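Local structure of Serine/threonine-protein kinase-like protein ACR4 (Arabidopsis thaliana, 7A0J) at residues G44-I49 / G60-S65; G56-L61 / Y69-S74; S142-S147 / I184-Y189; H190-L195 / V202-K207; I270-L275 / S292-G297. The protein is a plant receptor kinase that controls formative cell divisions in root meristems in response to the CLE40 peptide, here represented by its extracellular propeller domain. One frame throughout, in Å; residues are numbered along the deposited sequence.

Interaction 1: G44-I49 / G60-S65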
# COMPACT_ATOMS: atom_id res chain seq x y z
N GLY A 44 -7.92 -2.01 19.56
CA GLY A 44 -9.27 -2.59 19.55
C GLY A 44 -10.36 -1.54 19.36
O GLY A 44 -11.48 -1.92 18.98
N HIS A 45 -10.03 -0.26 19.61
CA HIS A 45 -11.02 0.85 19.73
C HIS A 45 -10.67 2.03 18.81
O HIS A 45 -11.60 2.81 18.52
CB HIS A 45 -11.13 1.29 21.20
CG HIS A 45 -11.46 0.17 22.13
ND1 HIS A 45 -12.76 -0.20 22.42
CD2 HIS A 45 -10.66 -0.67 22.83
CE1 HIS A 45 -12.75 -1.22 23.26
NE2 HIS A 45 -11.48 -1.52 23.53
N LEU A 46 -9.41 2.19 18.38
CA LEU A 46 -9.00 3.28 17.45
C LEU A 46 -9.56 2.98 16.05
O LEU A 46 -9.38 1.84 15.57
CB LEU A 46 -7.47 3.39 17.40
CG LEU A 46 -6.79 3.93 18.65
CD1 LEU A 46 -5.29 4.09 18.42
CD2 LEU A 46 -7.39 5.26 19.09
N GLN A 47 -10.22 3.97 15.44
CA GLN A 47 -10.83 3.85 14.09
C GLN A 47 -9.83 4.36 13.04
O GLN A 47 -9.09 5.32 13.34
CB GLN A 47 -12.15 4.61 14.04
CG GLN A 47 -13.22 3.98 14.92
CD GLN A 47 -14.40 4.90 15.16
OE1 GLN A 47 -15.52 4.62 14.74
NE2 GLN A 47 -14.14 6.01 15.82
N PHE A 48 -9.80 3.71 11.87
CA PHE A 48 -8.88 4.00 10.74
C PHE A 48 -9.69 4.12 9.45
O PHE A 48 -10.73 3.45 9.32
CB PHE A 48 -7.82 2.90 10.62
CG PHE A 48 -6.92 2.77 11.82
CD1 PHE A 48 -7.25 1.95 12.89
CD2 PHE A 48 -5.73 3.48 11.88
CE1 PHE A 48 -6.42 1.84 13.98
CE2 PHE A 48 -4.89 3.36 12.98
CZ PHE A 48 -5.24 2.55 14.03
N ILE A 49 -9.20 4.94 8.51
CA ILE A 49 -9.80 5.11 7.16
C ILE A 49 -8.92 4.42 6.11
O ILE A 49 -9.38 4.26 4.97
CB ILE A 49 -10.07 6.60 6.84
CG1 ILE A 49 -8.82 7.48 7.01
CG2 ILE A 49 -11.23 7.11 7.68
CD1 ILE A 49 -9.09 8.96 6.81
N GLY A 60 -1.76 2.85 10.02
CA GLY A 60 -3.09 3.28 9.56
C GLY A 60 -3.23 4.79 9.65
O GLY A 60 -2.50 5.40 10.46
N LEU A 61 -4.12 5.36 8.84
CA LEU A 61 -4.55 6.78 8.96
C LEU A 61 -5.73 6.83 9.93
O LEU A 61 -6.79 6.25 9.58
CB LEU A 61 -4.92 7.31 7.57
CG LEU A 61 -5.33 8.78 7.51
CD1 LEU A 61 -4.27 9.67 8.15
CD2 LEU A 61 -5.58 9.21 6.07
N LEU A 62 -5.55 7.44 11.10
CA LEU A 62 -6.59 7.57 12.16
C LEU A 62 -7.76 8.40 11.61
O LEU A 62 -7.51 9.44 10.98
CB LEU A 62 -5.98 8.24 13.40
CG LEU A 62 -5.03 7.37 14.21
CD1 LEU A 62 -4.25 8.21 15.22
CD2 LEU A 62 -5.78 6.25 14.92
N MET A 63 -8.99 7.94 11.86
CA MET A 63 -10.24 8.52 11.29
C MET A 63 -10.50 9.91 11.90
O MET A 63 -10.97 10.78 11.15
CB MET A 63 -11.44 7.61 11.58
CG MET A 63 -12.71 8.03 10.86
SD MET A 63 -14.05 6.85 11.12
CE MET A 63 -14.54 7.29 12.80
N LEU A 64 -10.21 10.10 13.19
CA LEU A 64 -10.55 11.34 13.94
C LEU A 64 -9.42 12.38 13.79
O LEU A 64 -9.72 13.50 13.34
CB LEU A 64 -10.81 10.99 15.40
CG LEU A 64 -11.96 10.02 15.66
CD1 LEU A 64 -12.12 9.73 17.14
CD2 LEU A 64 -13.26 10.54 15.08
N SER A 65 -8.19 12.02 14.15
CA SER A 65 -7.02 12.94 14.20
C SER A 65 -6.38 13.10 12.81
O SER A 65 -5.67 14.11 12.62
CB SER A 65 -6.00 12.46 15.20
OG SER A 65 -5.37 11.27 14.76
O HOH W 1 -9.53 7.51 15.12
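The ring of Phe48 has the backbone N of Leu61 at its edge, in plane, while Gly60 CA approaches CD2 obliquely at 3.5 Å. Leu62 CD2 also approaches obliquely, 3.6 Å from Phe48 CE2, and the indole of Trp71 meets the ring as well. The contact belongs to the second repeat of the beta-propeller ectodomain, where strands 48-53 and 57-62 form an antiparallel hairpin. A side chain on Gly60 would collide with the phenyl, so the glycine lets the ring settle on bare backbone. Phe48 and Leu62 face each other as a non-hydrogen-bonded pair; their side chains run side by side in the same direction.

Two backbone bonds flank this pair. Ile49 N reaches Leu61 O at 2.9 Å, and Met63 N binds Gln47 O at 3.0 Å. A water donates to that same Gln47 O and accepts from Leu64 N, so Gln47 O receives two donors just before strand 48-53 begins, beside the end of strand 57-62.

Ile49 divides its branches: CD1 packs on Leu61 CD2, and CG2 rests on Met63 CG at 3.6 Å. The Met63 chain runs straight to SD and then bends (chi3 76°), bringing CE to 3.8 Å from Gln47 CB.

Interaction 2: G56-L61 / Y69-S74. With EDO (1,2-ethanediol), chain G.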
# COMPACT_ATOMS: atom_id res chain seq x y z
N GLY A 56 7.94 -5.46 9.95
CA GLY A 56 7.84 -5.49 11.42
C GLY A 56 6.78 -4.55 11.97
O GLY A 56 6.65 -4.49 13.21
N PHE A 57 6.03 -3.85 11.12
CA PHE A 57 5.04 -2.83 11.56
C PHE A 57 3.85 -2.75 10.60
O PHE A 57 4.02 -2.96 9.39
CB PHE A 57 5.71 -1.47 11.72
CG PHE A 57 6.21 -0.86 10.43
CD1 PHE A 57 7.50 -1.10 9.99
CD2 PHE A 57 5.38 -0.06 9.67
CE1 PHE A 57 7.95 -0.54 8.80
CE2 PHE A 57 5.84 0.50 8.48
CZ PHE A 57 7.12 0.26 8.05
N MET A 58 2.68 -2.47 11.17
CA MET A 58 1.44 -2.07 10.46
C MET A 58 1.15 -0.61 10.81
O MET A 58 1.37 -0.24 11.99
CB MET A 58 0.26 -2.96 10.91
CG MET A 58 -1.07 -2.61 10.26
SD MET A 58 -1.04 -2.64 8.45
CE MET A 58 -0.67 -4.37 8.13
N CYS A 59 0.75 0.20 9.83
CA CYS A 59 0.33 1.61 10.06
C CYS A 59 -1.07 1.84 9.48
O CYS A 59 -1.48 1.07 8.59
CB CYS A 59 1.30 2.63 9.48
SG CYS A 59 3.02 2.39 9.96
N GLY A 60 -1.76 2.85 10.02
CA GLY A 60 -3.09 3.28 9.56
C GLY A 60 -3.23 4.79 9.65
O GLY A 60 -2.50 5.40 10.46
N LEU A 61 -4.12 5.36 8.84
CA LEU A 61 -4.55 6.78 8.96
C LEU A 61 -5.73 6.83 9.93
O LEU A 61 -6.79 6.25 9.58
CB LEU A 61 -4.92 7.31 7.57
CG LEU A 61 -5.33 8.78 7.51
CD1 LEU A 61 -4.27 9.67 8.15
CD2 LEU A 61 -5.58 9.21 6.07
N TYR A 69 -0.57 6.28 12.48
CA TYR A 69 -0.42 5.51 13.74
C TYR A 69 0.04 4.09 13.41
O TYR A 69 -0.74 3.35 12.76
CB TYR A 69 -1.73 5.50 14.53
CG TYR A 69 -1.62 4.90 15.91
CD1 TYR A 69 -1.24 5.68 16.99
CD2 TYR A 69 -1.88 3.56 16.14
CE1 TYR A 69 -1.14 5.15 18.27
CE2 TYR A 69 -1.78 3.01 17.41
CZ TYR A 69 -1.41 3.81 18.48
OH TYR A 69 -1.31 3.29 19.74
N CYS A 70 1.26 3.74 13.82
CA CYS A 70 1.90 2.43 13.55
C CYS A 70 1.94 1.60 14.84
O CYS A 70 2.07 2.18 15.93
CB CYS A 70 3.30 2.60 12.99
SG CYS A 70 3.35 3.66 11.52
N TRP A 71 1.83 0.27 14.70
CA TRP A 71 2.01 -0.70 15.81
C TRP A 71 2.81 -1.91 15.30
O TRP A 71 2.83 -2.15 14.08
CB TRP A 71 0.67 -1.08 16.43
CG TRP A 71 -0.29 -1.79 15.53
CD1 TRP A 71 -0.52 -3.13 15.47
CD2 TRP A 71 -1.21 -1.19 14.59
NE1 TRP A 71 -1.50 -3.41 14.55
CE2 TRP A 71 -1.94 -2.24 13.99
CE3 TRP A 71 -1.48 0.13 14.19
CZ2 TRP A 71 -2.91 -2.02 13.02
CZ3 TRP A 71 -2.44 0.35 13.24
CH2 TRP A 71 -3.14 -0.71 12.66
N GLY A 72 3.45 -2.62 16.23
CA GLY A 72 4.46 -3.66 15.95
C GLY A 72 5.77 -3.32 16.63
O GLY A 72 5.73 -2.68 17.70
N ASN A 73 6.89 -3.71 16.03
CA ASN A 73 8.25 -3.51 16.59
C ASN A 73 9.25 -3.49 15.44
O ASN A 73 9.51 -4.57 14.87
CB ASN A 73 8.56 -4.56 17.66
CG ASN A 73 9.72 -4.17 18.56
OD1 ASN A 73 10.48 -3.26 18.24
ND2 ASN A 73 9.86 -4.86 19.68
N SER A 74 9.78 -2.31 15.11
CA SER A 74 10.76 -2.08 14.02
C SER A 74 11.98 -1.35 14.59
O SER A 74 11.79 -0.40 15.38
CB SER A 74 10.13 -1.31 12.89
OG SER A 74 11.11 -0.96 11.91
C1 EDO G . -3.17 0.90 21.97
O1 EDO G . -3.66 2.20 21.73
C2 EDO G . -2.80 0.17 20.73
O2 EDO G . -1.77 0.80 19.99
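Trp71 turns its CG between its own backbone N and carbonyl carbon (chi1 63°), which folds the indole back over the neighbouring strand and beside Met58. Met58 in turn sets CG opposite its N (chi1 178°); its CB and CG run alongside the indole before the chain bends off at chi2 and chi3. Met58 CG lies 3.4 Å from Trp71 CZ2, and Met58 CB stands over the six-membered ring in a CH-pi contact. The carbonyl of Met58 covers the same ring near its rim, its O 3.6 Å above the plane. An alanine in place of Trp71 would probably leave Met58 and its carbonyl without their flat cover and open a gap beside them.

Strands 57-62 and 68-72 make the outer, antiparallel hairpin of this propeller blade. Met58 and Trp71 are a hydrogen-bonded pair, with Trp71 N to Met58 O at 2.8 Å; Gly60 and Tyr69 form the next one. Between them the non-hydrogen-bonded pair Cys59 and Cys70 sends its side chains to the other face of the sheet, where Cys59 SG and Cys70 SG are bonded at 2.0 Å. Beyond the strand, Asn73 N binds Gly56 O at 2.9 Å. Gly72 has backbone angles that suit glycine alone, and a CB there would also strike Gly56 O. At the far end Tyr69 OH meets O2 of a 1,2-ethanediol, which lies at the edge of the phenol ring.

Interaction 3: S142-S147 / I184-Y189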
# COMPACT_ATOMS: atom_id res chain seq x y z
N SER A 142 -2.76 9.22 -4.28
CA SER A 142 -2.50 7.78 -4.51
C SER A 142 -1.03 7.45 -4.21
O SER A 142 -0.35 6.87 -5.08
CB SER A 142 -2.88 7.38 -5.91
OG SER A 142 -4.24 7.69 -6.17
N LEU A 143 -0.55 7.82 -3.01
CA LEU A 143 0.80 7.45 -2.50
C LEU A 143 0.95 5.92 -2.56
O LEU A 143 -0.03 5.21 -2.24
CB LEU A 143 0.97 7.95 -1.06
CG LEU A 143 1.75 9.25 -0.90
CD1 LEU A 143 1.12 10.39 -1.69
CD2 LEU A 143 1.86 9.64 0.57
N SER A 144 2.13 5.44 -2.96
CA SER A 144 2.49 4.00 -3.02
C SER A 144 3.99 3.85 -2.76
O SER A 144 4.78 4.54 -3.44
CB SER A 144 2.08 3.38 -4.33
OG SER A 144 1.83 1.99 -4.17
N ALA A 145 4.36 2.99 -1.80
CA ALA A 145 5.73 2.86 -1.26
C ALA A 145 6.42 1.62 -1.86
O ALA A 145 5.79 0.54 -1.86
CB ALA A 145 5.68 2.78 0.24
N GLY A 146 7.65 1.79 -2.34
CA GLY A 146 8.58 0.69 -2.66
C GLY A 146 9.55 0.44 -1.52
O GLY A 146 9.34 1.01 -0.44
N SER A 147 10.58 -0.38 -1.75
CA SER A 147 11.62 -0.73 -0.74
C SER A 147 12.49 0.49 -0.43
O SER A 147 12.73 0.74 0.76
CB SER A 147 12.46 -1.90 -1.20
OG SER A 147 11.69 -3.09 -1.25
N ILE A 184 -2.01 3.13 -9.11
CA ILE A 184 -0.61 2.61 -9.09
C ILE A 184 -0.43 1.72 -7.86
O ILE A 184 -1.15 1.92 -6.85
CB ILE A 184 0.43 3.74 -9.14
CG1 ILE A 184 0.25 4.75 -8.01
CG2 ILE A 184 0.43 4.42 -10.51
CD1 ILE A 184 1.51 5.53 -7.69
N ALA A 185 0.49 0.75 -7.95
CA ALA A 185 0.91 -0.14 -6.84
C ALA A 185 2.42 -0.36 -6.93
O ALA A 185 2.87 -1.12 -7.81
CB ALA A 185 0.16 -1.44 -6.91
N ALA A 186 3.18 0.32 -6.06
CA ALA A 186 4.64 0.14 -5.90
C ALA A 186 4.90 -1.23 -5.27
O ALA A 186 4.18 -1.59 -4.31
CB ALA A 186 5.21 1.26 -5.06
N GLY A 187 5.85 -1.98 -5.83
CA GLY A 187 6.42 -3.19 -5.23
C GLY A 187 7.80 -2.90 -4.67
O GLY A 187 8.11 -1.70 -4.49
N GLY A 188 8.61 -3.93 -4.44
CA GLY A 188 9.99 -3.80 -3.93
C GLY A 188 10.83 -2.87 -4.78
O GLY A 188 11.33 -1.86 -4.24
N TYR A 189 10.98 -3.19 -6.07
CA TYR A 189 11.91 -2.50 -7.01
C TYR A 189 11.21 -2.29 -8.37
O TYR A 189 11.90 -2.26 -9.41
CB TYR A 189 13.20 -3.30 -7.13
CG TYR A 189 13.77 -3.73 -5.81
CD1 TYR A 189 14.62 -2.90 -5.09
CD2 TYR A 189 13.44 -4.95 -5.25
CE1 TYR A 189 15.13 -3.28 -3.86
CE2 TYR A 189 13.94 -5.35 -4.02
CZ TYR A 189 14.79 -4.51 -3.32
OH TYR A 189 15.30 -4.89 -2.11
O HOH W 2 -1.73 4.36 -4.95
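Hydrogen bonds join Ser144 to Ala186 and Ser147 to Gly188, the first between two strands that run nearly parallel, 22° apart, without regular sheet pairing, the second between the loops that follow them. Ala186 N points straight at Ser144 OG, 2.9 Å away with an angle of 169° at the hydrogen. That OG, roughly anti to its backbone N (chi1 -152°), reaches across to the other strand and also binds Ser3 OG. Further along, Ser147 N donates to Gly188 O at 3.0 Å, while Ser147 OG is held by Asp98. A water lies between Ser142 O and Ile184 O and probably donates to them in turn, the first bond weak.

Softer contacts fill the intervals. Gly146 CA makes a CA-H...O contact with Gly187 O at 3.0 Å, and the methyl of Ala186 abuts Ala145 O at 3.3 Å. Ile184 reaches out with CD1, which touches Ser142 O at 3.5 Å and lies near Ser144 CB. The Tyr189 ring turns one face to Ser147 OG, which sits toward its rim.

Strands 139-145 and 181-186 belong to the fourth and fifth repeats, and the centre of this contact lies about 7 Å from that of the chain, consistent with inner strands of adjacent propeller blades. Serines, alanines and glycines keep the approach close there, and a side-chain oxygen takes the place of a backbone carbonyl as acceptor: neighbouring blades are tied by individual polar links instead of a continuous sheet.

Interaction 4: H190-L195 / V202-K207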
# COMPACT_ATOMS: atom_id res chain seq x y z
N HIS A 190 9.89 -2.13 -8.34
CA HIS A 190 9.04 -1.88 -9.54
C HIS A 190 7.78 -1.13 -9.13
O HIS A 190 7.45 -1.12 -7.92
CB HIS A 190 8.69 -3.21 -10.24
CG HIS A 190 7.55 -3.92 -9.59
ND1 HIS A 190 7.73 -4.82 -8.57
CD2 HIS A 190 6.22 -3.84 -9.80
CE1 HIS A 190 6.56 -5.29 -8.18
NE2 HIS A 190 5.61 -4.70 -8.92
N VAL A 191 7.08 -0.55 -10.11
CA VAL A 191 5.71 0.00 -9.96
C VAL A 191 4.86 -0.57 -11.10
O VAL A 191 5.36 -0.60 -12.24
CB VAL A 191 5.70 1.54 -9.98
CG1 VAL A 191 4.32 2.11 -9.69
CG2 VAL A 191 6.72 2.13 -9.02
N CYS A 192 3.65 -1.03 -10.79
CA CYS A 192 2.59 -1.36 -11.78
C CYS A 192 1.48 -0.31 -11.67
O CYS A 192 1.12 0.04 -10.53
CB CYS A 192 2.03 -2.76 -11.58
SG CYS A 192 3.22 -4.07 -11.98
N GLY A 193 0.99 0.18 -12.81
CA GLY A 193 -0.09 1.17 -12.90
C GLY A 193 -1.19 0.70 -13.83
O GLY A 193 -0.86 0.20 -14.92
N ILE A 194 -2.45 0.84 -13.40
CA ILE A 194 -3.64 0.63 -14.27
C ILE A 194 -3.86 1.92 -15.05
O ILE A 194 -4.15 2.95 -14.41
CB ILE A 194 -4.87 0.21 -13.43
CG1 ILE A 194 -4.60 -1.08 -12.64
CG2 ILE A 194 -6.11 0.09 -14.31
CD1 ILE A 194 -5.68 -1.43 -11.65
N LEU A 195 -3.67 1.88 -16.37
CA LEU A 195 -3.82 3.06 -17.27
C LEU A 195 -5.25 3.61 -17.14
O LEU A 195 -6.18 2.80 -16.93
CB LEU A 195 -3.53 2.65 -18.72
CG LEU A 195 -2.07 2.34 -19.04
CD1 LEU A 195 -1.94 1.63 -20.38
CD2 LEU A 195 -1.23 3.62 -19.03
N VAL A 202 -2.83 -2.83 -17.41
CA VAL A 202 -1.74 -2.62 -16.42
C VAL A 202 -0.43 -2.34 -17.17
O VAL A 202 -0.20 -2.98 -18.21
CB VAL A 202 -1.60 -3.82 -15.46
CG1 VAL A 202 -0.93 -5.02 -16.11
CG2 VAL A 202 -0.87 -3.43 -14.18
N LEU A 203 0.38 -1.42 -16.65
CA LEU A 203 1.76 -1.12 -17.14
C LEU A 203 2.73 -1.21 -15.95
O LEU A 203 2.46 -0.56 -14.93
CB LEU A 203 1.76 0.28 -17.77
CG LEU A 203 2.86 0.55 -18.79
CD1 LEU A 203 2.71 -0.33 -20.01
CD2 LEU A 203 2.87 2.02 -19.19
N CYS A 204 3.80 -2.00 -16.09
CA CYS A 204 4.79 -2.29 -15.02
C CYS A 204 6.20 -1.92 -15.49
O CYS A 204 6.55 -2.25 -16.63
CB CYS A 204 4.75 -3.75 -14.60
SG CYS A 204 3.13 -4.28 -14.00
N TRP A 205 6.97 -1.27 -14.62
CA TRP A 205 8.35 -0.78 -14.89
C TRP A 205 9.16 -0.77 -13.59
O TRP A 205 8.54 -0.81 -12.52
CB TRP A 205 8.30 0.60 -15.54
CG TRP A 205 7.85 1.69 -14.61
CD1 TRP A 205 8.65 2.53 -13.89
CD2 TRP A 205 6.50 2.07 -14.31
NE1 TRP A 205 7.89 3.40 -13.16
CE2 TRP A 205 6.56 3.14 -13.39
CE3 TRP A 205 5.24 1.62 -14.72
CZ2 TRP A 205 5.42 3.77 -12.89
CZ3 TRP A 205 4.11 2.23 -14.22
CH2 TRP A 205 4.20 3.29 -13.31
N GLY A 206 10.49 -0.69 -13.70
CA GLY A 206 11.42 -0.57 -12.55
C GLY A 206 12.72 -1.31 -12.78
O GLY A 206 12.98 -1.72 -13.93
N LYS A 207 13.51 -1.48 -11.72
CA LYS A 207 14.83 -2.17 -11.73
C LYS A 207 14.61 -3.67 -11.94
O LYS A 207 15.24 -4.21 -12.88
CB LYS A 207 15.59 -1.91 -10.42
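The two shortest polar bonds, both 2.7 Å, join Gly193 N to Leu203 O and Leu203 N to Gly193 O, so this pair is gripped from both directions. Val191 and Trp205 form the next hydrogen-bonded pair, with Val191 N to Trp205 O at 2.8 Å.

Trp205 CG, set between the backbone N and the carbonyl carbon (chi1 70°), lays the indole over the opposing strand, and Val191 O sits 3.3 Å above one face, toward the rim. Val191 CB lies over the same face, 4.0 Å from the centroid of the six-membered ring, as a CH-pi contact, and CG1 touches CZ2 and CH2. Gly193 N lies 4.0 Å from Trp205 CZ3. A serine at Trp205 would probably strip the cover from Val191 and Gly193 and leave Phe181, which meets the indole, without its aromatic mate.

On the other face Cys192 SG and Cys204 SG are bonded at 2.0 Å, and Val202 CG2 packs 4.0 Å from Cys192 CB, next to Val236 of the following blade. A disulfide across a non-hydrogen-bonded pair of the outer hairpin recurs at Cys59 and Cys70, and tryptophan follows the second cysteine in most blades of this propeller.

Interaction 5: I270-L275 / S292-G297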
# COMPACT_ATOMS: atom_id res chain seq x y z
N ILE A 270 -11.37 -18.59 -7.58
CA ILE A 270 -11.88 -17.63 -6.55
C ILE A 270 -12.12 -16.27 -7.20
O ILE A 270 -11.35 -15.90 -8.11
CB ILE A 270 -10.89 -17.51 -5.37
CG1 ILE A 270 -10.49 -18.88 -4.82
CG2 ILE A 270 -11.46 -16.61 -4.28
CD1 ILE A 270 -9.35 -18.83 -3.83
N GLY A 271 -13.14 -15.55 -6.73
CA GLY A 271 -13.40 -14.13 -7.07
C GLY A 271 -13.22 -13.23 -5.87
O GLY A 271 -14.14 -13.16 -5.03
N PHE A 272 -12.06 -12.57 -5.78
CA PHE A 272 -11.72 -11.58 -4.72
C PHE A 272 -12.27 -10.20 -5.11
O PHE A 272 -12.40 -9.94 -6.33
CB PHE A 272 -10.20 -11.49 -4.52
CG PHE A 272 -9.53 -12.78 -4.13
CD1 PHE A 272 -9.69 -13.31 -2.86
CD2 PHE A 272 -8.71 -13.45 -5.03
CE1 PHE A 272 -9.06 -14.49 -2.50
CE2 PHE A 272 -8.08 -14.63 -4.66
CZ PHE A 272 -8.26 -15.15 -3.40
N TYR A 273 -12.58 -9.36 -4.13
CA TYR A 273 -12.99 -7.94 -4.33
C TYR A 273 -11.81 -7.01 -4.05
O TYR A 273 -11.92 -5.82 -4.39
CB TYR A 273 -14.24 -7.61 -3.51
CG TYR A 273 -14.03 -7.33 -2.04
CD1 TYR A 273 -13.56 -6.11 -1.60
CD2 TYR A 273 -14.36 -8.28 -1.08
CE1 TYR A 273 -13.38 -5.84 -0.25
CE2 TYR A 273 -14.19 -8.03 0.27
CZ TYR A 273 -13.70 -6.80 0.69
OH TYR A 273 -13.52 -6.55 2.02
N ASP A 274 -10.72 -7.52 -3.46
CA ASP A 274 -9.48 -6.73 -3.19
C ASP A 274 -8.30 -7.66 -2.88
O ASP A 274 -8.54 -8.81 -2.47
CB ASP A 274 -9.71 -5.74 -2.05
CG ASP A 274 -8.84 -4.50 -2.12
OD1 ASP A 274 -7.95 -4.45 -2.99
OD2 ASP A 274 -9.06 -3.58 -1.30
N LEU A 275 -7.08 -7.17 -3.10
CA LEU A 275 -5.80 -7.88 -2.81
C LEU A 275 -4.91 -6.99 -1.93
O LEU A 275 -5.07 -5.76 -1.97
CB LEU A 275 -5.07 -8.21 -4.11
CG LEU A 275 -5.74 -9.24 -5.03
CD1 LEU A 275 -4.88 -9.49 -6.26
CD2 LEU A 275 -6.00 -10.55 -4.29
N SER A 292 -9.97 -15.97 8.98
CA SER A 292 -8.56 -15.65 8.66
C SER A 292 -8.42 -15.50 7.14
O SER A 292 -9.21 -16.08 6.39
CB SER A 292 -7.62 -16.68 9.23
OG SER A 292 -7.82 -17.95 8.64
N PRO A 293 -7.43 -14.73 6.64
CA PRO A 293 -7.38 -14.38 5.22
C PRO A 293 -6.91 -15.52 4.31
O PRO A 293 -6.19 -16.40 4.77
CB PRO A 293 -6.38 -13.22 5.20
CG PRO A 293 -5.44 -13.52 6.35
CD PRO A 293 -6.31 -14.17 7.41
N VAL A 294 -7.32 -15.47 3.04
CA VAL A 294 -6.87 -16.40 1.96
C VAL A 294 -5.56 -15.85 1.39
O VAL A 294 -5.61 -14.83 0.67
CB VAL A 294 -7.94 -16.58 0.86
CG1 VAL A 294 -7.50 -17.57 -0.20
CG2 VAL A 294 -9.29 -16.98 1.44
N CYS A 295 -4.43 -16.49 1.70
CA CYS A 295 -3.07 -16.03 1.33
C CYS A 295 -2.28 -17.17 0.67
O CYS A 295 -2.53 -18.34 1.01
CB CYS A 295 -2.30 -15.52 2.55
SG CYS A 295 -3.22 -14.27 3.48
N TRP A 296 -1.37 -16.81 -0.24
CA TRP A 296 -0.49 -17.74 -0.98
C TRP A 296 0.89 -17.11 -1.17
O TRP A 296 0.96 -15.87 -1.32
CB TRP A 296 -1.14 -18.16 -2.31
CG TRP A 296 -1.26 -17.06 -3.32
CD1 TRP A 296 -0.38 -16.75 -4.32
CD2 TRP A 296 -2.35 -16.13 -3.45
NE1 TRP A 296 -0.85 -15.69 -5.05
CE2 TRP A 296 -2.06 -15.29 -4.54
CE3 TRP A 296 -3.55 -15.93 -2.74
CZ2 TRP A 296 -2.91 -14.27 -4.94
CZ3 TRP A 296 -4.39 -14.91 -3.14
CH2 TRP A 296 -4.08 -14.10 -4.22
N GLY A 297 1.94 -17.93 -1.12
CA GLY A 297 3.35 -17.51 -1.28
C GLY A 297 3.79 -17.60 -2.72
O GLY A 297 3.30 -18.51 -3.43
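Ile270 opens the contact by extending CD1 to Val294 CG1, 4.3 Å away, while its CG2 sits over one face of the Phe272 ring, toward the rim. Two residues on, Phe272 is the main bridging group. Its CG lies anti to the carbonyl carbon (chi1 -59°), and the ring reaches across with CZ and CE1 against Val294 CG1, a methyl that meets the ring at its edge, near the plane. The same CZ touches Trp296 CZ3 at 3.9 Å. The phenyl and the six-membered ring of the indole come from opposite directions with planes only 26° apart, yet they are slid so far, centroids 5.8 Å apart, that they barely overlap.

Leu275 then sends CD2 to the edge of the indole, 4.0 Å from Trp296 CH2, the two side chains crossing at about a right angle. The polar indole NE1 is met by a weak bond to Pro265 O.

Strands 274-277 and 294-297 are the outermost strands of the three-stranded seventh blade, with strand 281-285 between them, tied to the outer one by the disulfide of Cys295 and Cys283. Ile246 and Ala253 of the preceding blade also touch this cluster. No hydrogen bond crosses between the two segments, so the contact rests on apolar side chains alone.

The five contacts follow the chain around the propeller. Interactions 1 and 2 lie in the second repeat and share Gly60 and Leu61 on strand 57-62, the middle strand of their sheet; they touch where Phe48 CZ meets Trp71 CZ3 at 3.6 Å. Interaction 3 joins repeats four and five near the axis, and interaction 4 continues outward in the fifth blade, their centres about 9 Å apart, with strands 181-186 and 190-195 adjacent. Interaction 5 belongs to the seventh repeat, its centre 20 Å or more from each of the others. The centres of interactions 1 and 4 lie about 30 Å apart, across the chain's centre. Strands pair within blades; isolated links probably join neighbouring ones.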